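Local coordinates for signal recognition 54 kDa protein (Pyrococcus furiosus, PDB 3DM5), which is the 54 kDa subunit of the archaeal signal recognition particle, combining a helical bundle, a P-loop GTPase-family domain and a methionine-rich signal peptide binding domain, at residues T114-K119 / S243-K248; K119-F124 / Y154-F159; F328-M333 / V377-M382; Y334-A339 / R420-L425. All coordinates share one frame; numbering follows the deposited sequence.

How the contacts relate
Following the chain from the N terminus, helix 113-125 serves the first two contacts. Contact 2 closes a short loop, from this helix to the approach of edge strand 157-159, and nests inside the larger loop that contact 1 closes when strand 242-247 returns to pack against the same helix. They share Lys-119, and Leu-120 touches Ile-245 between them. Far off, with the centres of contacts 1 and 3 about 62 Å apart, contacts 3 and 4 tie the helical C-terminal part together. Their segments alternate along the chain, so the loops cross: helix 330-341 meets the end of helix 369-379 first and helix 409-427 second. Met-333 and Phe-328 both touch Met-422, joining the two.

Contact 1 of 4, residues T114-K119 / S243-K248; sequences TTTVAK and SIIVTK. With GDP (guanosine-5'-diphosphate), chain J.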
# COMPACT_ATOMS: atom_id res chain seq x y z
N THR A 114 -26.71 18.27 7.81
CA THR A 114 -28.05 17.67 7.87
C THR A 114 -28.00 16.35 8.66
O THR A 114 -28.72 16.18 9.67
CB THR A 114 -28.65 17.40 6.47
OG1 THR A 114 -28.43 18.51 5.59
CG2 THR A 114 -30.12 17.16 6.59
N THR A 115 -27.13 15.43 8.22
CA THR A 115 -26.99 14.13 8.86
C THR A 115 -26.62 14.27 10.34
O THR A 115 -27.20 13.61 11.21
CB THR A 115 -25.91 13.26 8.17
OG1 THR A 115 -26.15 13.23 6.75
CG2 THR A 115 -25.95 11.84 8.72
N THR A 116 -25.63 15.10 10.63
CA THR A 116 -25.27 15.33 12.01
C THR A 116 -26.46 15.85 12.86
O THR A 116 -26.54 15.58 14.05
CB THR A 116 -24.07 16.27 12.13
OG1 THR A 116 -23.03 15.83 11.24
CG2 THR A 116 -23.54 16.32 13.57
N VAL A 117 -27.39 16.57 12.24
CA VAL A 117 -28.49 17.12 13.01
C VAL A 117 -29.33 15.94 13.50
O VAL A 117 -29.75 15.92 14.66
CB VAL A 117 -29.34 18.13 12.20
CG1 VAL A 117 -30.72 18.34 12.81
CG2 VAL A 117 -28.59 19.44 12.04
N ALA A 118 -29.52 14.95 12.63
CA ALA A 118 -30.29 13.74 12.97
C ALA A 118 -29.58 12.89 14.01
O ALA A 118 -30.22 12.38 14.94
CB ALA A 118 -30.58 12.91 11.73
N LYS A 119 -28.27 12.74 13.84
CA LYS A 119 -27.47 11.97 14.76
C LYS A 119 -27.55 12.51 16.18
O LYS A 119 -27.73 11.74 17.14
CB LYS A 119 -26.00 11.93 14.31
CG LYS A 119 -25.75 11.15 13.02
CD LYS A 119 -24.30 11.26 12.66
CE LYS A 119 -23.94 10.52 11.38
NZ LYS A 119 -22.44 10.44 11.29
N SER A 243 -19.19 25.60 19.67
CA SER A 243 -18.48 24.32 19.74
C SER A 243 -18.45 23.67 18.36
O SER A 243 -19.03 24.20 17.41
CB SER A 243 -19.14 23.36 20.72
OG SER A 243 -20.44 23.00 20.28
N ILE A 244 -17.83 22.51 18.27
CA ILE A 244 -17.56 21.91 16.96
C ILE A 244 -17.91 20.44 16.96
O ILE A 244 -17.63 19.72 17.93
CB ILE A 244 -16.04 22.03 16.63
CG1 ILE A 244 -15.52 23.44 16.92
CG2 ILE A 244 -15.75 21.61 15.19
CD1 ILE A 244 -15.89 24.42 15.87
N ILE A 245 -18.54 19.99 15.88
CA ILE A 245 -18.58 18.57 15.59
C ILE A 245 -17.79 18.33 14.32
O ILE A 245 -17.96 19.04 13.32
CB ILE A 245 -20.01 18.05 15.41
CG1 ILE A 245 -20.73 18.06 16.76
CG2 ILE A 245 -19.99 16.62 14.83
CD1 ILE A 245 -22.25 17.90 16.66
N VAL A 246 -16.90 17.36 14.37
CA VAL A 246 -16.08 17.01 13.22
C VAL A 246 -16.59 15.73 12.60
O VAL A 246 -16.70 14.70 13.29
CB VAL A 246 -14.61 16.85 13.64
CG1 VAL A 246 -13.77 16.46 12.45
CG2 VAL A 246 -14.13 18.16 14.24
N THR A 247 -16.95 15.77 11.32
CA THR A 247 -17.58 14.60 10.69
C THR A 247 -16.60 13.81 9.82
O THR A 247 -15.49 14.29 9.55
CB THR A 247 -18.75 14.98 9.79
OG1 THR A 247 -18.28 15.91 8.80
CG2 THR A 247 -19.87 15.59 10.59
N LYS A 248 -17.03 12.62 9.40
CA LYS A 248 -16.33 11.84 8.40
C LYS A 248 -14.91 11.50 8.85
O LYS A 248 -13.97 11.57 8.05
CB LYS A 248 -16.29 12.61 7.07
CG LYS A 248 -17.65 12.99 6.57
CD LYS A 248 -17.58 13.79 5.28
CE LYS A 248 -18.99 14.07 4.72
NZ LYS A 248 -18.96 14.95 3.50
PB GDP J . -24.98 18.47 4.05
O1B GDP J . -23.56 18.48 4.51
O2B GDP J . -25.09 19.32 2.81
O3B GDP J . -25.87 18.99 5.15
O3A GDP J . -25.43 17.01 3.53
PA GDP J . -25.33 15.61 4.31
O1A GDP J . -26.13 14.55 3.61
O2A GDP J . -25.75 15.72 5.74
O5' GDP J . -23.77 15.24 4.13
C5' GDP J . -23.32 15.00 2.81
C4' GDP J . -22.70 13.61 2.69
O4' GDP J . -21.74 13.30 3.73
C3' GDP J . -23.76 12.52 2.73
O3' GDP J . -23.42 11.62 1.67
C2' GDP J . -23.59 11.89 4.10
O2' GDP J . -23.87 10.51 4.10
C1' GDP J . -22.11 12.06 4.35
N9 GDP J . -21.74 12.08 5.77
C8 GDP J . -22.14 12.91 6.74
N7 GDP J . -21.52 12.62 7.91
C5 GDP J . -20.69 11.58 7.68
C6 GDP J . -19.73 10.75 8.45
O6 GDP J . -19.50 10.95 9.67
N1 GDP J . -19.11 9.76 7.80
C2 GDP J . -19.30 9.52 6.50
N2 GDP J . -18.62 8.50 5.92
N3 GDP J . -20.15 10.23 5.73
C4 GDP J . -20.85 11.24 6.27
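Thr-116 on the helix that follows the P-loop meets Thr-247 and Ile-245 on strand 242-247, where the largely parallel sheet of a P-loop NTPase domain supports its nucleotide-binding helix. The methyl CG2 of Thr-116 packs against the tip of Ile-245, methyl to methyl, 3.7 Å from CD1, while its OG1 sets a hydroxyl against the methyl CG2 of Thr-247. All three side chains are buried. In Thr-116, OG1 stays beside the backbone N (chi1 -48°) and turns back to bond Gly-112 O. Thr-247 puts OG1 between its own N and carbonyl carbon (chi1 57°), within bonding distance of Ser-111 O and Ile-220 O, which its one proton can serve in turn or share, and leaves the methyl for Thr-116.

Beside this small core, where the helix begins and the strand ends, lies guanosine-5'-diphosphate. Thr-114 grips the beta-phosphate oxygen O3B twice, from its amide N at 2.9 Å and from OG1. Thr-115 does the same for O2A of the alpha-phosphate, with an N-H...O angle of 166°, consistent with a Walker A helix start. At the end of the strand, Thr-247 and Lys-248, with Asp-250 beyond, match the TKxD guanine-recognition motif of this family: Lys-248 N donates to the base oxygen O6 at 3.0 Å, and Asp-250 OD2 also bonds the nucleotide. The extended aliphatic chain of Lys-248 runs over the guanine, CG 3.5 Å from C5, on its way to Gly-110 O. Nearby, the ammonium of Lys-119 bonds Gly-275 O and Asp-280 O and sits with NZ 3.4 Å from GDP O6.

Contact 2 of 4, residues K119-F124 / Y154-F159; sequences KLARYF and YHIEVF
The guanidinium of Arg-122 and the ring of Tyr-154 lie face over face, their planes 25° apart, with Tyr-154 CE1 3.5 Å above the centre of the guanidinium plane. On the same side of the phenol, Arg-122 CD makes a CH-pi contact, 3.9 Å from the ring centroid of Tyr-154 and 14° off its normal.

This is the outer margin of the P-loop NTPase sheet. A beta-alpha-beta crossover, strand 131-135, helix 142-151, strand 157-159, brings the chain back to the sheet edge, and Tyr-154 and Ile-156 on this return pack against helix 113-125. Arg-122 reaches Tyr-154 because CG is anti to the backbone N (chi1 168°) and the chain bends at chi2, which brings CD and the guanidinium over the ring face while the two side chains cross at about a right angle. NH1 also bonds Gln-125 OE1, which would help fix the rotation of the group, and Ile-278 touches both Arg-122 and Tyr-154.

Beside the Arg-122 and Tyr-154 pair, the contact turns to the end of Ile-156, set against the methyl of Ala-121 and the helix backbone. Ala-121 also packs on Val-131 and Val-133 of the neighbouring strand. A single atom does the touching on the isoleucine: Ile-156 CD1, 4.0 Å from Arg-122 N, 4.1 Å from Ala-121 CB and 3.9 Å from Ala-121 O.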
# COMPACT_ATOMS: atom_id res chain seq x y z
N LYS A 119 -28.27 12.74 13.84
CA LYS A 119 -27.47 11.97 14.76
C LYS A 119 -27.55 12.51 16.18
O LYS A 119 -27.73 11.74 17.14
CB LYS A 119 -26.00 11.93 14.31
CG LYS A 119 -25.75 11.15 13.02
CD LYS A 119 -24.30 11.26 12.66
CE LYS A 119 -23.94 10.52 11.38
NZ LYS A 119 -22.44 10.44 11.29
N LEU A 120 -27.40 13.83 16.29
CA LEU A 120 -27.49 14.53 17.57
C LEU A 120 -28.90 14.42 18.19
O LEU A 120 -29.06 14.15 19.37
CB LEU A 120 -27.05 15.98 17.41
CG LEU A 120 -26.64 16.73 18.67
CD1 LEU A 120 -25.56 16.00 19.42
CD2 LEU A 120 -26.19 18.10 18.28
N ALA A 121 -29.93 14.59 17.38
CA ALA A 121 -31.29 14.42 17.88
C ALA A 121 -31.49 13.02 18.43
O ALA A 121 -32.00 12.84 19.55
CB ALA A 121 -32.30 14.70 16.79
N ARG A 122 -31.08 12.02 17.65
CA ARG A 122 -31.23 10.63 18.06
C ARG A 122 -30.39 10.30 19.30
O ARG A 122 -30.83 9.56 20.17
CB ARG A 122 -30.84 9.68 16.91
CG ARG A 122 -30.69 8.21 17.32
CD ARG A 122 -32.00 7.62 17.80
NE ARG A 122 -31.85 6.21 18.14
CZ ARG A 122 -32.73 5.51 18.86
NH1 ARG A 122 -33.81 6.10 19.33
NH2 ARG A 122 -32.51 4.22 19.12
N TYR A 123 -29.17 10.84 19.37
CA TYR A 123 -28.34 10.66 20.55
C TYR A 123 -29.10 11.07 21.80
O TYR A 123 -29.12 10.34 22.79
CB TYR A 123 -27.03 11.46 20.43
CG TYR A 123 -26.23 11.59 21.72
CD1 TYR A 123 -25.20 10.71 22.01
CD2 TYR A 123 -26.50 12.59 22.65
CE1 TYR A 123 -24.46 10.82 23.18
CE2 TYR A 123 -25.76 12.70 23.84
CZ TYR A 123 -24.75 11.81 24.09
OH TYR A 123 -24.00 11.89 25.25
N PHE A 124 -29.73 12.23 21.75
CA PHE A 124 -30.46 12.73 22.91
C PHE A 124 -31.76 11.97 23.20
O PHE A 124 -32.08 11.72 24.36
CB PHE A 124 -30.72 14.23 22.81
CG PHE A 124 -29.54 15.05 23.17
CD1 PHE A 124 -28.97 15.93 22.26
CD2 PHE A 124 -28.95 14.89 24.42
CE1 PHE A 124 -27.84 16.68 22.62
CE2 PHE A 124 -27.83 15.64 24.78
CZ PHE A 124 -27.28 16.54 23.88
N TYR A 154 -38.11 7.43 14.53
CA TYR A 154 -37.92 7.63 15.96
C TYR A 154 -39.01 8.53 16.52
O TYR A 154 -39.05 8.80 17.71
CB TYR A 154 -36.51 8.14 16.26
CG TYR A 154 -35.46 7.25 15.64
CD1 TYR A 154 -35.11 6.04 16.22
CD2 TYR A 154 -34.83 7.62 14.46
CE1 TYR A 154 -34.15 5.22 15.64
CE2 TYR A 154 -33.88 6.81 13.87
CZ TYR A 154 -33.55 5.62 14.46
OH TYR A 154 -32.59 4.83 13.87
N HIS A 155 -39.91 8.96 15.64
CA HIS A 155 -41.00 9.86 16.04
C HIS A 155 -40.48 11.19 16.57
O HIS A 155 -41.20 11.92 17.24
CB HIS A 155 -41.91 9.18 17.06
CG HIS A 155 -42.50 7.90 16.58
ND1 HIS A 155 -43.48 7.86 15.61
CD2 HIS A 155 -42.25 6.62 16.92
CE1 HIS A 155 -43.81 6.61 15.38
NE2 HIS A 155 -43.08 5.83 16.16
N ILE A 156 -39.23 11.50 16.27
CA ILE A 156 -38.68 12.79 16.56
C ILE A 156 -39.25 13.78 15.57
O ILE A 156 -39.07 13.65 14.36
CB ILE A 156 -37.15 12.78 16.45
CG1 ILE A 156 -36.57 11.83 17.50
CG2 ILE A 156 -36.59 14.18 16.66
CD1 ILE A 156 -35.06 11.67 17.43
N GLU A 157 -39.96 14.78 16.10
CA GLU A 157 -40.56 15.81 15.27
C GLU A 157 -39.55 16.63 14.48
O GLU A 157 -38.52 17.06 14.99
CB GLU A 157 -41.42 16.77 16.11
CG GLU A 157 -41.60 18.13 15.45
CD GLU A 157 -42.87 18.83 15.87
OE1 GLU A 157 -43.34 18.58 17.01
OE2 GLU A 157 -43.40 19.62 15.05
N VAL A 158 -39.88 16.84 13.21
CA VAL A 158 -39.10 17.69 12.33
C VAL A 158 -40.01 18.81 11.81
O VAL A 158 -40.84 18.57 10.94
CB VAL A 158 -38.58 16.88 11.10
CG1 VAL A 158 -37.82 17.78 10.13
CG2 VAL A 158 -37.71 15.74 11.54
N PHE A 159 -39.84 20.02 12.36
CA PHE A 159 -40.55 21.21 11.86
C PHE A 159 -39.87 21.75 10.63
O PHE A 159 -38.66 21.91 10.61
CB PHE A 159 -40.60 22.33 12.91
CG PHE A 159 -41.21 23.62 12.40
CD1 PHE A 159 -42.52 23.94 12.70
CD2 PHE A 159 -40.48 24.48 11.59
CE1 PHE A 159 -43.09 25.11 12.22
CE2 PHE A 159 -41.04 25.66 11.09
CZ PHE A 159 -42.35 25.97 11.41

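Contact 3 of 4, residues F328-M333 / V377-M382; sequences FTLKDM and VIMDSM
Thr-329 OG1, just ahead of the Leu-330 that packs on Met-379, is gripped by two backbone amides of the opening helix turn. Asp-332 N points at it almost straight, 3.1 Å away with an N-H...O angle of 169°, whereas the bond from Lys-331 N is bent and weak. Asp-332 answers by accepting from Thr-329 N on OD1, at 3.0 Å, on the anti side of the carboxylate and 18° out of its plane. The exchange is a capping box that fixes the start of helix 330-341. The other carboxylate oxygen, OD2, forms a salt bridge with Arg-288 of the second subunit, where Asp-285 likewise pairs with Lys-331 NZ.

With the helix start set, Leu-330 and Met-333 face the end of helix 369-379 and the type I turn Met-379 to Met-382. Met-379 is the centre: its sulfur lies 3.9 Å from Leu-330 CD2 and 3.8 Å from the methyl CE of Met-333, and it also borders Leu-330 O. The straight run from CB through CG to SD carries the sulfur across before a bend at chi3 (-62°) turns CE toward the Tyr-334 ring, leaving the sulfur nearest Met-333 CE. Met-382, extended to its methyl, crosses Leu-330 at about a right angle, its SD 4.1 Å from CD2 of that leucine. Leu-387, Ile-393 and Leu-415 close round this buried cluster. Methionines packed with leucine between short helices fit the helical, methionine-rich M domain of SRP54, its signal peptide binding domain.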
# COMPACT_ATOMS: atom_id res chain seq x y z
N PHE A 328 8.01 -38.71 18.92
CA PHE A 328 8.34 -37.49 19.63
C PHE A 328 9.83 -37.25 19.38
O PHE A 328 10.63 -38.18 19.43
CB PHE A 328 8.02 -37.69 21.12
CG PHE A 328 8.61 -36.64 22.04
CD1 PHE A 328 7.90 -35.50 22.35
CD2 PHE A 328 9.83 -36.85 22.66
CE1 PHE A 328 8.41 -34.54 23.22
CE2 PHE A 328 10.35 -35.90 23.53
CZ PHE A 328 9.63 -34.73 23.81
N THR A 329 10.19 -36.01 19.06
CA THR A 329 11.54 -35.71 18.61
C THR A 329 12.21 -34.65 19.45
O THR A 329 11.58 -34.01 20.30
CB THR A 329 11.58 -35.22 17.15
OG1 THR A 329 11.14 -33.85 17.10
CG2 THR A 329 10.70 -36.08 16.24
N LEU A 330 13.49 -34.45 19.18
CA LEU A 330 14.28 -33.43 19.84
C LEU A 330 13.76 -32.05 19.52
O LEU A 330 13.96 -31.10 20.27
CB LEU A 330 15.75 -33.55 19.43
CG LEU A 330 16.58 -34.44 20.35
CD1 LEU A 330 17.54 -35.29 19.53
CD2 LEU A 330 17.33 -33.58 21.34
N LYS A 331 13.08 -31.95 18.38
CA LYS A 331 12.46 -30.69 17.98
C LYS A 331 11.23 -30.45 18.85
O LYS A 331 11.04 -29.35 19.38
CB LYS A 331 12.06 -30.75 16.51
CG LYS A 331 12.37 -29.48 15.73
CD LYS A 331 13.63 -29.63 14.87
CE LYS A 331 13.28 -30.06 13.45
NZ LYS A 331 12.94 -28.90 12.58
N ASP A 332 10.41 -31.48 19.01
CA ASP A 332 9.26 -31.43 19.91
C ASP A 332 9.64 -31.04 21.35
O ASP A 332 8.93 -30.25 21.98
CB ASP A 332 8.54 -32.78 19.91
CG ASP A 332 7.88 -33.08 18.58
OD1 ASP A 332 7.96 -34.23 18.11
OD2 ASP A 332 7.26 -32.15 18.01
N MET A 333 10.74 -31.59 21.86
CA MET A 333 11.23 -31.25 23.19
C MET A 333 11.79 -29.82 23.24
O MET A 333 11.41 -29.03 24.10
CB MET A 333 12.31 -32.25 23.63
CG MET A 333 12.74 -32.10 25.08
SD MET A 333 14.38 -32.78 25.44
CE MET A 333 15.43 -31.54 24.70
N VAL A 377 21.66 -24.51 23.37
CA VAL A 377 22.99 -24.41 22.78
C VAL A 377 23.47 -25.75 22.20
O VAL A 377 24.12 -25.79 21.15
CB VAL A 377 24.02 -23.89 23.80
CG1 VAL A 377 25.41 -23.89 23.21
CG2 VAL A 377 23.64 -22.49 24.25
N ILE A 378 23.15 -26.85 22.88
CA ILE A 378 23.57 -28.16 22.43
C ILE A 378 22.82 -28.57 21.16
O ILE A 378 23.43 -29.03 20.19
CB ILE A 378 23.37 -29.24 23.53
CG1 ILE A 378 24.32 -28.99 24.71
CG2 ILE A 378 23.60 -30.65 22.97
CD1 ILE A 378 24.28 -30.06 25.76
N MET A 379 21.51 -28.39 21.16
CA MET A 379 20.68 -28.76 20.02
C MET A 379 21.01 -27.92 18.77
O MET A 379 20.86 -28.38 17.66
CB MET A 379 19.20 -28.66 20.37
CG MET A 379 18.72 -29.81 21.24
SD MET A 379 16.98 -29.74 21.71
CE MET A 379 16.96 -28.22 22.66
N ASP A 380 21.46 -26.68 18.98
CA ASP A 380 21.88 -25.82 17.88
C ASP A 380 23.15 -26.34 17.24
O ASP A 380 23.66 -25.78 16.27
CB ASP A 380 22.12 -24.40 18.38
CG ASP A 380 20.85 -23.69 18.80
OD1 ASP A 380 19.75 -24.26 18.60
OD2 ASP A 380 20.95 -22.57 19.34
N SER A 381 23.70 -27.41 17.82
CA SER A 381 24.89 -28.02 17.26
C SER A 381 24.54 -29.38 16.68
O SER A 381 25.40 -30.10 16.16
CB SER A 381 25.97 -28.14 18.32
OG SER A 381 27.11 -28.77 17.75
N MET A 382 23.27 -29.73 16.78
CA MET A 382 22.79 -30.95 16.17
C MET A 382 22.30 -30.66 14.75
O MET A 382 21.96 -29.51 14.42
CB MET A 382 21.69 -31.59 17.02
CG MET A 382 22.10 -31.92 18.47
SD MET A 382 20.84 -32.86 19.36
CE MET A 382 21.77 -33.34 20.81

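Contact 4 of 4, residues Y334-A339 / R420-L425; sequences YAQLEA and RQMKKL
Apolar packing carries the whole of this contact, and on one side it comes down to Met-422. Its methyl CE touches the aliphatic stem of Gln-336, 4.0 Å from CG and 4.2 Å from CB, so the glutamine contributes carbon rather than its amide. Met-422 SD faces the tip of Leu-337, 4.4 Å from CD2. Both contacts follow from the shape of the methionine: CG is anti to the carbonyl carbon and the chain runs straight to SD, bridging the gap, then bends at chi3 (55°) to drop CE against Gln-336. Gln-336 in turn bends at chi2 (-63°), presenting the flank of its stem.

The nearest CA atoms, those of Gln-336 and Met-422, are 10.1 Å apart, so side chains span the space. Here helices 330-341 and 409-427 of the helical signal peptide binding domain of SRP54, its M domain, come together, and in these segments the bridge from 409-427 is the long side chain of Met-422. Phe-328 and Met-333 also border Met-422, while Leu-337 packs on Leu-372 of helix 369-379, so that helix shares the same apolar layer.

Polar interactions lie to the sides. Tyr-334 OH probably bonds Asp-380 OD1, linking helix 330-341 to the turn after helix 369-379, and Glu-338 OE1 pairs with Arg-341 NE in a salt bridge. Just past helix 409-427, Ser-428 OG lies within hydrogen-bonding distance of Lys-424 O and Leu-425 O, which would share its one proton.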
# COMPACT_ATOMS: atom_id res chain seq x y z
N TYR A 334 12.69 -29.52 22.32
CA TYR A 334 13.21 -28.16 22.12
C TYR A 334 12.12 -27.13 22.30
O TYR A 334 12.34 -26.08 22.90
CB TYR A 334 13.79 -28.04 20.70
CG TYR A 334 14.59 -26.77 20.41
CD1 TYR A 334 15.91 -26.85 20.00
CD2 TYR A 334 14.01 -25.51 20.53
CE1 TYR A 334 16.65 -25.70 19.71
CE2 TYR A 334 14.74 -24.36 20.25
CZ TYR A 334 16.06 -24.47 19.84
OH TYR A 334 16.79 -23.34 19.56
N ALA A 335 10.94 -27.44 21.77
CA ALA A 335 9.78 -26.55 21.82
C ALA A 335 9.06 -26.59 23.16
O ALA A 335 8.78 -25.54 23.75
CB ALA A 335 8.82 -26.89 20.69
N GLN A 336 8.76 -27.78 23.66
CA GLN A 336 8.15 -27.92 24.98
C GLN A 336 8.86 -27.01 25.97
O GLN A 336 8.24 -26.20 26.64
CB GLN A 336 8.21 -29.37 25.47
CG GLN A 336 7.34 -30.36 24.69
CD GLN A 336 5.86 -30.04 24.78
OE1 GLN A 336 5.40 -28.99 24.32
NE2 GLN A 336 5.10 -30.96 25.37
N LEU A 337 10.18 -27.15 26.05
CA LEU A 337 10.98 -26.35 26.97
C LEU A 337 10.87 -24.87 26.64
O LEU A 337 10.53 -24.06 27.50
CB LEU A 337 12.45 -26.79 26.95
CG LEU A 337 12.75 -28.30 27.08
CD1 LEU A 337 14.23 -28.52 27.37
CD2 LEU A 337 11.87 -28.98 28.13
N GLU A 338 11.15 -24.52 25.38
CA GLU A 338 11.11 -23.13 24.94
C GLU A 338 9.83 -22.43 25.40
O GLU A 338 9.85 -21.27 25.79
CB GLU A 338 11.22 -23.05 23.41
CG GLU A 338 11.81 -21.74 22.87
CD GLU A 338 13.24 -21.50 23.34
OE1 GLU A 338 13.41 -21.03 24.49
OE2 GLU A 338 14.20 -21.76 22.57
N ALA A 339 8.72 -23.16 25.37
CA ALA A 339 7.44 -22.64 25.82
C ALA A 339 7.38 -22.54 27.34
O ALA A 339 6.80 -21.60 27.89
CB ALA A 339 6.30 -23.51 25.32
N ARG A 420 14.90 -38.86 26.31
CA ARG A 420 14.46 -40.24 26.49
C ARG A 420 13.44 -40.35 27.63
O ARG A 420 12.49 -41.15 27.55
CB ARG A 420 15.66 -41.16 26.74
N GLN A 421 13.63 -39.55 28.67
CA GLN A 421 12.70 -39.51 29.79
C GLN A 421 11.32 -39.06 29.31
O GLN A 421 10.34 -39.79 29.44
CB GLN A 421 13.21 -38.57 30.89
CG GLN A 421 12.27 -38.45 32.10
CD GLN A 421 12.74 -37.44 33.14
OE1 GLN A 421 13.35 -36.42 32.82
NE2 GLN A 421 12.45 -37.73 34.41
N MET A 422 11.27 -37.85 28.75
CA MET A 422 10.01 -37.29 28.26
C MET A 422 9.38 -38.18 27.20
O MET A 422 8.16 -38.29 27.13
CB MET A 422 10.23 -35.89 27.69
CG MET A 422 10.51 -34.83 28.73
SD MET A 422 10.68 -33.21 27.95
CE MET A 422 9.12 -33.12 27.05
N LYS A 423 10.21 -38.81 26.39
CA LYS A 423 9.71 -39.69 25.35
C LYS A 423 9.02 -40.92 25.94
O LYS A 423 7.98 -41.35 25.44
CB LYS A 423 10.83 -40.13 24.40
CG LYS A 423 10.30 -40.87 23.18
CD LYS A 423 11.40 -41.58 22.44
CE LYS A 423 10.82 -42.37 21.28
NZ LYS A 423 11.88 -42.98 20.44
N LYS A 424 9.62 -41.49 26.99
CA LYS A 424 9.04 -42.65 27.67
C LYS A 424 7.67 -42.31 28.25
O LYS A 424 6.69 -43.04 28.04
CB LYS A 424 9.98 -43.15 28.77
N LEU A 425 7.61 -41.19 28.97
CA LEU A 425 6.36 -40.64 29.46
C LEU A 425 5.23 -40.70 28.42
O LEU A 425 4.27 -41.44 28.59
CB LEU A 425 6.57 -39.19 29.88
CG LEU A 425 6.42 -38.86 31.35
CD1 LEU A 425 6.96 -37.48 31.66
CD2 LEU A 425 4.95 -38.96 31.72